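Local coordinates for polyisoprenyl-teichoic acid--peptidoglycan teichoic acid transferase TagV (Bacillus subtilis, PDB 6UF3), which belongs to the LytR-CpsA-Psr family of bacterial proteins, with an alpha/beta fold built round a mixed central sheet, at residues S60-K63 and I64-Y68; Q166-N169 and A170-R174. All coordinates share one frame; numbering follows the deposited sequence.

Interaction 1 of 2, residues S60-K63 and I64-Y68; sequences SKTK and INAAY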
loop_
_atom_site.group_PDB
_atom_site.type_symbol
_atom_site.label_atom_id
_atom_site.label_comp_id
_atom_site.label_asym_id
_atom_site.label_seq_id
_atom_site.Cartn_x
_atom_site.Cartn_y
_atom_site.Cartn_z
ATOM N N SER A 60 -2.374 -25.145 5.228
ATOM C CA SER A 60 -0.976 -24.755 5.228
ATOM C C SER A 60 -0.829 -23.280 4.884
ATOM O O SER A 60 -1.682 -22.676 4.231
ATOM C CB SER A 60 -0.196 -25.590 4.218
ATOM O OG SER A 60 -0.812 -25.512 2.943
ATOM N N LYS A 61 0.284 -22.704 5.330
ATOM C CA LYS A 61 0.598 -21.323 5.004
ATOM C C LYS A 61 0.826 -21.157 3.508
ATOM O O LYS A 61 1.281 -22.069 2.817
ATOM C CB LYS A 61 1.844 -20.871 5.762
ATOM C CG LYS A 61 1.641 -20.693 7.249
ATOM C CD LYS A 61 2.979 -20.473 7.935
ATOM C CE LYS A 61 2.798 -20.049 9.376
ATOM N NZ LYS A 61 4.121 -19.990 10.070
ATOM N N THR A 62 0.527 -19.964 3.010
ATOM C CA THR A 62 0.742 -19.655 1.611
ATOM C C THR A 62 1.203 -18.210 1.517
ATOM O O THR A 62 1.422 -17.546 2.531
ATOM C CB THR A 62 -0.525 -19.937 0.792
ATOM O OG1 THR A 62 -0.224 -19.858 -0.604
ATOM C CG2 THR A 62 -1.627 -18.970 1.151
ATOM N N LYS A 63 1.381 -17.726 0.293
ATOM C CA LYS A 63 1.822 -16.350 0.111
ATOM C C LYS A 63 0.671 -15.394 0.387
ATOM O O LYS A 63 -0.471 -15.674 0.043
ATOM C CB LYS A 63 2.337 -16.140 -1.307
ATOM C CG LYS A 63 3.469 -17.025 -1.698
ATOM C CD LYS A 63 3.880 -16.730 -3.117
ATOM C CE LYS A 63 4.887 -17.733 -3.593
ATOM N NZ LYS A 63 5.614 -17.249 -4.792
ATOM N N ILE A 64 0.977 -14.244 0.998
ATOM C CA ILE A 64 -0.111 -13.354 1.395
ATOM C C ILE A 64 -0.847 -12.806 0.172
ATOM O O ILE A 64 -2.046 -12.506 0.247
ATOM C CB ILE A 64 0.409 -12.228 2.309
ATOM C CG1 ILE A 64 -0.771 -11.486 2.941
ATOM C CG2 ILE A 64 1.350 -11.278 1.557
ATOM C CD1 ILE A 64 -0.390 -10.618 4.140
ATOM N N ASN A 65 -0.174 -12.713 -0.976
ATOM C CA ASN A 65 -0.841 -12.154 -2.151
ATOM C C ASN A 65 -1.951 -13.058 -2.669
ATOM O O ASN A 65 -2.812 -12.589 -3.424
ATOM C CB ASN A 65 0.174 -11.848 -3.260
ATOM C CG ASN A 65 0.797 -13.085 -3.862
ATOM O OD1 ASN A 65 0.623 -14.198 -3.370
ATOM N ND2 ASN A 65 1.539 -12.893 -4.941
ATOM N N ALA A 66 -1.975 -14.329 -2.260
ATOM C CA ALA A 66 -3.073 -15.201 -2.661
ATOM C C ALA A 66 -4.361 -14.898 -1.908
ATOM O O ALA A 66 -5.428 -15.348 -2.345
ATOM C CB ALA A 66 -2.688 -16.670 -2.462
ATOM N N ALA A 67 -4.298 -14.141 -0.801
ATOM C CA ALA A 67 -5.512 -13.896 -0.023
ATOM C C ALA A 67 -6.590 -13.228 -0.867
ATOM O O ALA A 67 -7.765 -13.586 -0.776
ATOM C CB ALA A 67 -5.203 -13.035 1.206
ATOM N N TYR A 68 -6.213 -12.233 -1.673
ATOM C CA TYR A 68 -7.204 -11.538 -2.487
ATOM C C TYR A 68 -7.829 -12.478 -3.498
ATOM O O TYR A 68 -8.998 -12.316 -3.855
ATOM C CB TYR A 68 -6.564 -10.334 -3.186
ATOM C CG TYR A 68 -7.547 -9.249 -3.583
ATOM C CD1 TYR A 68 -8.196 -9.301 -4.800
ATOM C CD2 TYR A 68 -7.806 -8.171 -2.746
ATOM C CE1 TYR A 68 -9.101 -8.323 -5.181
ATOM C CE2 TYR A 68 -8.713 -7.177 -3.121
ATOM C CZ TYR A 68 -9.353 -7.261 -4.337
ATOM O OH TYR A 68 -10.256 -6.290 -4.733
#

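Interaction 2 of 2, residues Q166-N169 and A170-R174; sequences QILN and ALIDR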
loop_
_atom_site.group_PDB
_atom_site.type_symbol
_atom_site.label_atom_id
_atom_site.label_comp_id
_atom_site.label_asym_id
_atom_site.label_seq_id
_atom_site.Cartn_x
_atom_site.Cartn_y
_atom_site.Cartn_z
ATOM N N GLN A 166 7.447 4.771 -2.312
ATOM C CA GLN A 166 7.800 6.090 -2.850
ATOM C C GLN A 166 6.593 6.793 -3.466
ATOM O O GLN A 166 6.390 8.004 -3.271
ATOM C CB GLN A 166 8.898 5.929 -3.899
ATOM C CG GLN A 166 10.096 6.814 -3.722
ATOM C CD GLN A 166 11.133 6.570 -4.796
ATOM O OE1 GLN A 166 11.050 5.595 -5.546
ATOM N NE2 GLN A 166 12.109 7.460 -4.886
ATOM N N ILE A 167 5.794 6.056 -4.242
ATOM C CA ILE A 167 4.595 6.632 -4.852
ATOM C C ILE A 167 3.619 7.092 -3.775
ATOM O O ILE A 167 3.067 8.199 -3.838
ATOM C CB ILE A 167 3.947 5.612 -5.807
ATOM C CG1 ILE A 167 4.811 5.449 -7.055
ATOM C CG2 ILE A 167 2.508 6.010 -6.180
ATOM C CD1 ILE A 167 4.603 4.117 -7.754
ATOM N N LEU A 168 3.373 6.234 -2.775
ATOM C CA LEU A 168 2.424 6.611 -1.730
ATOM C C LEU A 168 2.924 7.813 -0.931
ATOM O O LEU A 168 2.139 8.696 -0.572
ATOM C CB LEU A 168 2.154 5.429 -0.801
ATOM C CG LEU A 168 1.126 5.625 0.314
ATOM C CD1 LEU A 168 -0.223 6.064 -0.229
ATOM C CD2 LEU A 168 0.995 4.290 1.088
ATOM N N ASN A 169 4.227 7.862 -0.646
ATOM C CA ASN A 169 4.795 9.023 0.033
ATOM C C ASN A 169 4.588 10.283 -0.791
ATOM O O ASN A 169 4.285 11.352 -0.242
ATOM C CB ASN A 169 6.291 8.821 0.294
ATOM C CG ASN A 169 6.569 7.870 1.457
ATOM O OD1 ASN A 169 5.704 7.620 2.290
ATOM N ND2 ASN A 169 7.782 7.345 1.509
ATOM N N ALA A 170 4.756 10.182 -2.113
ATOM C CA ALA A 170 4.577 11.361 -2.958
ATOM C C ALA A 170 3.131 11.840 -2.943
ATOM O O ALA A 170 2.865 13.051 -2.928
ATOM C CB ALA A 170 5.035 11.051 -4.384
ATOM N N LEU A 171 2.183 10.902 -2.945
ATOM C CA LEU A 171 0.774 11.281 -2.827
ATOM C C LEU A 171 0.491 11.951 -1.485
ATOM O O LEU A 171 -0.243 12.945 -1.417
ATOM C CB LEU A 171 -0.115 10.042 -3.012
ATOM C CG LEU A 171 -0.174 9.526 -4.454
ATOM C CD1 LEU A 171 -0.766 8.118 -4.543
ATOM C CD2 LEU A 171 -0.939 10.496 -5.361
ATOM N N ILE A 172 1.043 11.400 -0.397
ATOM C CA ILE A 172 0.870 12.014 0.918
ATOM C C ILE A 172 1.429 13.428 0.925
ATOM O O ILE A 172 0.821 14.350 1.480
ATOM C CB ILE A 172 1.532 11.140 2.004
ATOM C CG1 ILE A 172 0.759 9.832 2.174
ATOM C CG2 ILE A 172 1.621 11.901 3.327
ATOM C CD1 ILE A 172 1.472 8.779 2.996
ATOM N N ASP A 173 2.605 13.621 0.327
ATOM C CA ASP A 173 3.211 14.948 0.302
ATOM C C ASP A 173 2.367 15.914 -0.508
ATOM O O ASP A 173 2.192 17.078 -0.118
ATOM C CB ASP A 173 4.633 14.869 -0.259
ATOM C CG ASP A 173 5.601 14.255 0.729
ATOM O OD1 ASP A 173 5.299 14.346 1.930
ATOM O OD2 ASP A 173 6.634 13.685 0.317
ATOM N N ARG A 174 1.826 15.446 -1.634
ATOM C CA ARG A 174 0.974 16.308 -2.443
ATOM C C ARG A 174 -0.259 16.739 -1.662
ATOM O O ARG A 174 -0.587 17.929 -1.611
ATOM C CB ARG A 174 0.570 15.598 -3.730
ATOM C CG ARG A 174 -0.499 16.356 -4.467
ATOM C CD ARG A 174 0.125 17.540 -5.175
ATOM N NE ARG A 174 1.032 17.065 -6.208
ATOM C CZ ARG A 174 0.623 16.593 -7.380
ATOM N NH1 ARG A 174 1.503 16.165 -8.272
ATOM N NH2 ARG A 174 -0.673 16.559 -7.658
#

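Interaction 1 of 2, residues S60-K63 and I64-Y68
Lys63 and Asn65 are set side by side by their first torsions: Lys63 carries CG anti to its carbonyl carbon (chi1 -58°) and then runs on extended, while Asn65 tucks CG between its backbone N and carbonyl carbon (chi1 68°). The two side chains point the same way, and the amide oxygen OD1 of Asn65 comes 3.3 Å from CB of Lys63, resting against the root of the lysine rather than its ammonium end. That end travels on to a salt bridge with Asp48, and OD1 of Asn65 takes a weak hydrogen bond from Arg24. The chain here turns out of strand 62-63. The carbonyl O of Lys63 accepts the backbone N-H of Ala66 at 3.1 Å; the donor sits well above the carbonyl plane, and the N-H points at the oxygen at 154°. The methyl CB of Ala66 lies 3.5 Å from that same Lys63 O. One residue further on, Ala67 N bonds to Ile64 O at 3.0 Å, repeating the i to i+3 step. The turn itself is thus held by backbone bonds, whereas the side chains look outside it, the lysine strongly to Asp48 and the asparagine weakly to Arg24.

Interaction 2 of 2, residues Q166-N169 and A170-R174
Leu168 and Ile172, one turn apart on helix 158-177, cross at a slant, with CG of the leucine 4.2 Å from CD1 of the isoleucine. Ile172 reaches back along the helix because its CG1 stands anti to the carbonyl carbon (chi1 -69°), which also lays CG1 3.3 Å from the carbonyl O of Leu168. Both side chains rest on Met42 of strand 39-44, and Leu168 extends to Ile29 and Val31 of strand 25-34. A second apolar pair repeats the spacing: CG2 of Ile167 meets CD1 of Leu171 at 4.2 Å, and Leu171 goes on to touch Ile109 of strand 109-113, outside the central sheet. On a more polar flank, Asp173 packs against the preceding turn without bonding to it, its CG 3.3 Å from Asn169 O; its OD1 instead accepts the backbone N-H of Ser216. Four backbone bonds join the turns; that from Ile172 N to Leu168 O is 2.9 Å long and fairly straight at 164°, and Asp173 N reaches Asn169 O at 2.9 Å. These i to i+4 bonds mark a regular alpha-helix, which Leu168 and Ile172 lay against the central sheet of an alpha/beta fold.

Interaction 1 comes first along the chain and closes before interaction 2 opens, and both belong to the LytR-CpsA-Psr part of the protein. Their centres are 28 Å apart, on opposite sides of the chain's centre, and their nearest atoms remain about 15 Å from each other. Residues 60-68 lead from strand 62-63, half of a small antiparallel pair with strand 50-51, towards helix 72-84; residues 166-174 belong to the long helix 158-177. Strand 25-34 relates them: Asn65 shares a backbone hydrogen bond with Ser25 at its start, while Leu168 packs on Ile29 and Val31 farther along. The two thus lie at separate places on the fold but both reach one strand of the mixed sheet.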